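Local atomic coordinates of inorganic pyrophosphatase (Ehrlichia chaffeensis, PDB entry 3LO0), a protein that probably hydrolyses inorganic pyrophosphate to two phosphate ions with magnesium as cofactor, working as a homohexamer. Residues R65-Y77 / S151-Y163. Residues are numbered along the deposited sequence; the frame is centred on the assembly and turned at random.
With SO4 (sulfate ion), chain B.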
loop_
_atom_site.group_PDB
_atom_site.type_symbol
_atom_site.label_atom_id
_atom_site.label_comp_id
_atom_site.label_asym_id
_atom_site.label_seq_id
_atom_site.Cartn_x
_atom_site.Cartn_y
_atom_site.Cartn_z
ATOM N N ARG A 65 12.029 6.027 -16.892
ATOM C CA ARG A 65 12.216 7.244 -16.143
ATOM C C ARG A 65 11.246 7.302 -14.979
ATOM O O ARG A 65 10.247 6.599 -14.958
ATOM C CB ARG A 65 12.022 8.470 -17.046
ATOM C CG ARG A 65 10.604 8.657 -17.582
ATOM C CD ARG A 65 10.540 9.831 -18.575
ATOM N NE ARG A 65 9.167 10.111 -19.055
ATOM C CZ ARG A 65 8.600 9.613 -20.164
ATOM N NH1 ARG A 65 9.257 8.768 -20.963
ATOM N NH2 ARG A 65 7.353 9.962 -20.483
ATOM N N PHE A 66 11.581 8.136 -14.014
ATOM C CA PHE A 66 10.617 8.635 -13.034
ATOM C C PHE A 66 9.938 9.853 -13.685
ATOM O O PHE A 66 10.590 10.707 -14.266
ATOM C CB PHE A 66 11.328 8.972 -11.721
ATOM C CG PHE A 66 11.885 7.755 -11.009
ATOM C CD1 PHE A 66 11.141 7.093 -10.052
ATOM C CD2 PHE A 66 13.130 7.259 -11.336
ATOM C CE1 PHE A 66 11.644 5.957 -9.381
ATOM C CE2 PHE A 66 13.641 6.134 -10.704
ATOM C CZ PHE A 66 12.870 5.467 -9.715
ATOM N N LEU A 67 8.620 9.902 -13.643
ATOM C CA LEU A 67 7.885 10.957 -14.321
ATOM C C LEU A 67 8.214 12.314 -13.694
ATOM O O LEU A 67 8.295 12.437 -12.483
ATOM C CB LEU A 67 6.383 10.695 -14.252
ATOM C CG LEU A 67 5.805 9.434 -14.908
ATOM C CD1 LEU A 67 4.279 9.377 -14.645
ATOM C CD2 LEU A 67 6.101 9.409 -16.417
ATOM N N PRO A 68 8.459 13.341 -14.530
ATOM C CA PRO A 68 8.810 14.658 -13.958
ATOM C C PRO A 68 7.608 15.390 -13.339
ATOM O O PRO A 68 7.752 16.507 -12.831
ATOM C CB PRO A 68 9.321 15.435 -15.171
ATOM C CG PRO A 68 8.593 14.864 -16.302
ATOM C CD PRO A 68 8.542 13.357 -15.997
ATOM N N THR A 69 6.454 14.737 -13.398
ATOM C CA THR A 69 5.174 15.260 -12.960
ATOM C C THR A 69 4.610 14.355 -11.824
ATOM O O THR A 69 4.888 13.132 -11.796
ATOM C CB THR A 69 4.219 15.372 -14.216
ATOM O OG1 THR A 69 4.054 14.087 -14.862
ATOM C CG2 THR A 69 4.795 16.345 -15.267
ATOM N N SER A 70 3.888 14.952 -10.847
ATOM C CA SER A 70 3.180 14.173 -9.809
ATOM C C SER A 70 1.883 13.592 -10.402
ATOM O O SER A 70 0.724 13.948 -10.009
ATOM C CB SER A 70 2.912 14.986 -8.517
ATOM O OG SER A 70 1.850 15.914 -8.691
ATOM N N MET A 71 2.090 12.686 -11.359
ATOM C CA MET A 71 1.026 12.084 -12.139
ATOM C C MET A 71 1.199 10.562 -12.035
ATOM O O MET A 71 2.292 10.057 -11.784
ATOM C CB MET A 71 1.075 12.553 -13.617
ATOM C CG MET A 71 0.829 14.103 -13.835
ATOM S SD MET A 71 0.347 14.770 -15.481
ATOM C CE MET A 71 -1.455 14.605 -15.423
ATOM N N TYR A 72 0.118 9.834 -12.222
ATOM C CA TYR A 72 0.215 8.363 -12.325
ATOM C C TYR A 72 -0.595 7.888 -13.532
ATOM O O TYR A 72 -1.500 8.569 -13.979
ATOM C CB TYR A 72 -0.243 7.710 -11.017
ATOM C CG TYR A 72 -1.653 7.996 -10.723
ATOM C CD1 TYR A 72 -2.646 7.167 -11.205
ATOM C CD2 TYR A 72 -2.020 9.110 -9.962
ATOM C CE1 TYR A 72 -3.977 7.428 -10.969
ATOM C CE2 TYR A 72 -3.353 9.390 -9.729
ATOM C CZ TYR A 72 -4.327 8.537 -10.235
ATOM O OH TYR A 72 -5.671 8.769 -10.027
ATOM N N TYR A 73 -0.243 6.730 -14.073
ATOM C CA TYR A 73 -0.982 6.160 -15.183
ATOM C C TYR A 73 -2.422 5.895 -14.805
ATOM O O TYR A 73 -2.668 5.275 -13.766
ATOM C CB TYR A 73 -0.280 4.880 -15.681
ATOM C CG TYR A 73 0.837 5.225 -16.619
ATOM C CD1 TYR A 73 2.046 5.675 -16.131
ATOM C CD2 TYR A 73 0.666 5.161 -17.994
ATOM C CE1 TYR A 73 3.080 6.028 -16.966
ATOM C CE2 TYR A 73 1.712 5.520 -18.862
ATOM C CZ TYR A 73 2.909 5.976 -18.329
ATOM O OH TYR A 73 3.980 6.332 -19.143
ATOM N N PRO A 74 -3.384 6.391 -15.612
ATOM C CA PRO A 74 -4.789 6.296 -15.236
ATOM C C PRO A 74 -5.390 4.900 -15.440
ATOM O O PRO A 74 -6.488 4.654 -14.980
ATOM C CB PRO A 74 -5.482 7.294 -16.176
ATOM C CG PRO A 74 -4.584 7.405 -17.325
ATOM C CD PRO A 74 -3.213 7.093 -16.894
ATOM N N CYS A 75 -4.704 4.043 -16.190
ATOM C CA CYS A 75 -5.118 2.657 -16.378
ATOM C C CYS A 75 -3.855 1.802 -16.423
ATOM O O CYS A 75 -2.743 2.337 -16.522
ATOM C CB CYS A 75 -5.860 2.472 -17.704
ATOM S SG CYS A 75 -7.248 3.539 -18.153
ATOM N N ASN A 76 -3.998 0.478 -16.320
ATOM C CA ASN A 76 -2.853 -0.387 -16.573
ATOM C C ASN A 76 -2.377 -0.105 -17.978
ATOM O O ASN A 76 -3.180 0.116 -18.897
ATOM C CB ASN A 76 -3.215 -1.867 -16.382
ATOM C CG ASN A 76 -3.737 -2.158 -14.992
ATOM O OD1 ASN A 76 -2.996 -2.076 -14.005
ATOM N ND2 ASN A 76 -5.004 -2.525 -14.899
ATOM N N TYR A 77 -1.071 -0.007 -18.146
ATOM C CA TYR A 77 -0.518 0.398 -19.392
ATOM C C TYR A 77 0.502 -0.600 -19.872
ATOM O O TYR A 77 1.364 -1.022 -19.115
ATOM C CB TYR A 77 0.122 1.774 -19.238
ATOM C CG TYR A 77 0.748 2.324 -20.492
ATOM C CD1 TYR A 77 -0.031 2.930 -21.450
ATOM C CD2 TYR A 77 2.123 2.255 -20.713
ATOM C CE1 TYR A 77 0.512 3.481 -22.576
ATOM C CE2 TYR A 77 2.683 2.779 -21.887
ATOM C CZ TYR A 77 1.849 3.391 -22.811
ATOM O OH TYR A 77 2.308 3.936 -23.966
ATOM N N SER A 151 -15.897 11.988 -17.863
ATOM C CA SER A 151 -14.870 12.413 -16.919
ATOM C C SER A 151 -13.667 11.476 -16.955
ATOM O O SER A 151 -12.527 11.912 -16.856
ATOM C CB SER A 151 -15.425 12.526 -15.482
ATOM O OG SER A 151 -16.176 11.383 -15.092
ATOM N N PHE A 152 -13.925 10.189 -17.129
ATOM C CA PHE A 152 -12.855 9.205 -17.198
ATOM C C PHE A 152 -12.026 9.388 -18.492
ATOM O O PHE A 152 -10.813 9.502 -18.462
ATOM C CB PHE A 152 -13.455 7.815 -17.118
ATOM C CG PHE A 152 -12.429 6.718 -17.131
ATOM C CD1 PHE A 152 -11.361 6.732 -16.236
ATOM C CD2 PHE A 152 -12.538 5.667 -18.035
ATOM C CE1 PHE A 152 -10.392 5.720 -16.258
ATOM C CE2 PHE A 152 -11.579 4.657 -18.059
ATOM C CZ PHE A 152 -10.518 4.675 -17.170
ATOM N N LEU A 153 -12.722 9.490 -19.605
ATOM C CA LEU A 153 -12.071 9.687 -20.886
ATOM C C LEU A 153 -11.241 10.935 -20.873
ATOM O O LEU A 153 -10.137 10.934 -21.376
ATOM C CB LEU A 153 -13.119 9.799 -21.976
ATOM C CG LEU A 153 -13.967 8.574 -22.231
ATOM C CD1 LEU A 153 -15.009 8.887 -23.287
ATOM C CD2 LEU A 153 -13.051 7.386 -22.648
ATOM N N ASN A 154 -11.782 12.017 -20.298
ATOM C CA ASN A 154 -11.064 13.296 -20.247
ATOM C C ASN A 154 -9.809 13.210 -19.369
ATOM O O ASN A 154 -8.757 13.785 -19.687
ATOM C CB ASN A 154 -12.006 14.434 -19.797
ATOM C CG ASN A 154 -13.068 14.789 -20.849
ATOM O OD1 ASN A 154 -12.911 14.512 -22.040
ATOM N ND2 ASN A 154 -14.164 15.415 -20.402
ATOM N N SER A 155 -9.900 12.439 -18.287
ATOM C CA SER A 155 -8.746 12.238 -17.413
ATOM C C SER A 155 -7.596 11.563 -18.159
ATOM O O SER A 155 -6.426 11.910 -17.981
ATOM C CB SER A 155 -9.165 11.416 -16.178
ATOM O OG SER A 155 -8.088 11.308 -15.256
ATOM N N ILE A 156 -7.933 10.605 -19.016
ATOM C CA ILE A 156 -6.933 9.920 -19.791
ATOM C C ILE A 156 -6.249 10.877 -20.774
ATOM O O ILE A 156 -5.009 10.886 -20.868
ATOM C CB ILE A 156 -7.517 8.655 -20.546
ATOM C CG1 ILE A 156 -7.911 7.541 -19.539
ATOM C CG2 ILE A 156 -6.512 8.103 -21.512
ATOM C CD1 ILE A 156 -8.904 6.489 -20.123
ATOM N N SER A 157 -7.027 11.661 -21.511
ATOM C CA SER A 157 -6.400 12.534 -22.525
ATOM C C SER A 157 -5.556 13.625 -21.881
ATOM O O SER A 157 -4.480 13.909 -22.387
ATOM C CB SER A 157 -7.391 13.130 -23.513
ATOM O OG SER A 157 -8.509 13.661 -22.865
ATOM N N HIS A 158 -6.006 14.152 -20.737
ATOM C CA HIS A 158 -5.231 15.112 -19.927
ATOM C C HIS A 158 -3.860 14.556 -19.509
ATOM O O HIS A 158 -2.829 15.238 -19.638
ATOM C CB HIS A 158 -6.049 15.501 -18.697
ATOM C CG HIS A 158 -5.374 16.477 -17.780
ATOM N ND1 HIS A 158 -4.422 16.100 -16.852
ATOM C CD2 HIS A 158 -5.559 17.809 -17.610
ATOM C CE1 HIS A 158 -4.032 17.165 -16.170
ATOM N NE2 HIS A 158 -4.711 18.213 -16.607
ATOM N N PHE A 159 -3.852 13.307 -19.045
ATOM C CA PHE A 159 -2.621 12.632 -18.627
ATOM C C PHE A 159 -1.581 12.656 -19.720
ATOM O O PHE A 159 -0.448 13.102 -19.496
ATOM C CB PHE A 159 -2.890 11.165 -18.226
ATOM C CG PHE A 159 -1.638 10.409 -17.900
ATOM C CD1 PHE A 159 -1.045 9.577 -18.832
ATOM C CD2 PHE A 159 -1.016 10.582 -16.673
ATOM C CE1 PHE A 159 0.144 8.905 -18.524
ATOM C CE2 PHE A 159 0.173 9.910 -16.360
ATOM C CZ PHE A 159 0.745 9.068 -17.281
ATOM N N PHE A 160 -1.944 12.163 -20.907
ATOM C CA PHE A 160 -0.955 12.047 -21.995
ATOM C C PHE A 160 -0.525 13.374 -22.609
ATOM O O PHE A 160 0.544 13.444 -23.260
ATOM C CB PHE A 160 -1.453 11.120 -23.115
ATOM C CG PHE A 160 -1.414 9.700 -22.735
ATOM C CD1 PHE A 160 -0.210 9.032 -22.666
ATOM C CD2 PHE A 160 -2.565 9.040 -22.382
ATOM C CE1 PHE A 160 -0.169 7.709 -22.244
ATOM C CE2 PHE A 160 -2.532 7.723 -21.990
ATOM C CZ PHE A 160 -1.335 7.051 -21.900
ATOM N N THR A 161 -1.349 14.404 -22.414
ATOM C CA THR A 161 -1.036 15.764 -22.847
ATOM C C THR A 161 0.049 16.377 -21.961
ATOM O O THR A 161 1.075 16.895 -22.442
ATOM C CB THR A 161 -2.295 16.691 -22.751
ATOM O OG1 THR A 161 -3.373 16.163 -23.540
ATOM C CG2 THR A 161 -1.970 18.118 -23.247
ATOM N N PHE A 162 -0.178 16.274 -20.655
ATOM C CA PHE A 162 0.537 17.077 -19.682
ATOM C C PHE A 162 1.596 16.346 -18.895
ATOM O O PHE A 162 2.311 16.980 -18.112
ATOM C CB PHE A 162 -0.468 17.702 -18.717
ATOM C CG PHE A 162 -1.345 18.724 -19.367
ATOM C CD1 PHE A 162 -0.783 19.861 -19.960
ATOM C CD2 PHE A 162 -2.722 18.556 -19.414
ATOM C CE1 PHE A 162 -1.584 20.811 -20.587
ATOM C CE2 PHE A 162 -3.534 19.515 -20.035
ATOM C CZ PHE A 162 -2.963 20.640 -20.619
ATOM N N TYR A 163 1.705 15.030 -19.070
ATOM C CA TYR A 163 2.781 14.297 -18.415
ATOM C C TYR A 163 4.093 14.464 -19.182
ATOM O O TYR A 163 5.147 14.620 -18.567
ATOM C CB TYR A 163 2.426 12.821 -18.217
ATOM C CG TYR A 163 2.778 11.874 -19.338
ATOM C CD1 TYR A 163 3.462 10.697 -19.067
ATOM C CD2 TYR A 163 2.397 12.122 -20.652
ATOM C CE1 TYR A 163 3.771 9.802 -20.055
ATOM C CE2 TYR A 163 2.711 11.224 -21.672
ATOM C CZ TYR A 163 3.409 10.063 -21.360
ATOM O OH TYR A 163 3.740 9.137 -22.331
HETATM S S SO4 B . 5.648 5.387 -24.555
HETATM O O1 SO4 B . 4.748 4.353 -24.030
HETATM O O2 SO4 B . 5.663 6.598 -23.712
HETATM O O3 SO4 B . 7.009 4.810 -24.620
HETATM O O4 SO4 B . 5.188 5.834 -25.881
HETATM O O HOH W 1 3.398 6.308 -22.058
#
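Part of the predicted substrate pocket of this family I pyrophosphatase forms where the loop between strands 60-66 and 76-79 packs on helix 150-162, bringing together R65, Y77 and Y163, all predicted to bind substrate. A sulfate, probably from the crystallisation liquor, sits there: Y77 OH donates to sulfate O1 at 2.5 Å, shorter than usual and so to be read with caution, and one water joins Y73 OH (3.0 Å) and Y163 OH (2.9 Å) to the ion. R65 NH2 lies 3.6 Å from Y163 CE1, the two side chains crossing at about a right angle. Behind this polar layer the packing centres on F159. Its CG stands anti to the backbone N (chi1 175°), which carries the ring off the helix into the loop. There its edge meets the face of Y73, with centroids 4.8 Å apart and planes at 57°, an edge-to-face pair. P74 covers one F159 face by a CH-pi contact, CD 3.9 Å from the centroid and 16° off the normal; Y163 CG lies over the rim of the opposite face. S70 of the second subunit also packs on F159, and M71 of that subunit on M71 of this chain, whose bent end brings CE to the edge of the H158 ring, 3.6 Å from ND1.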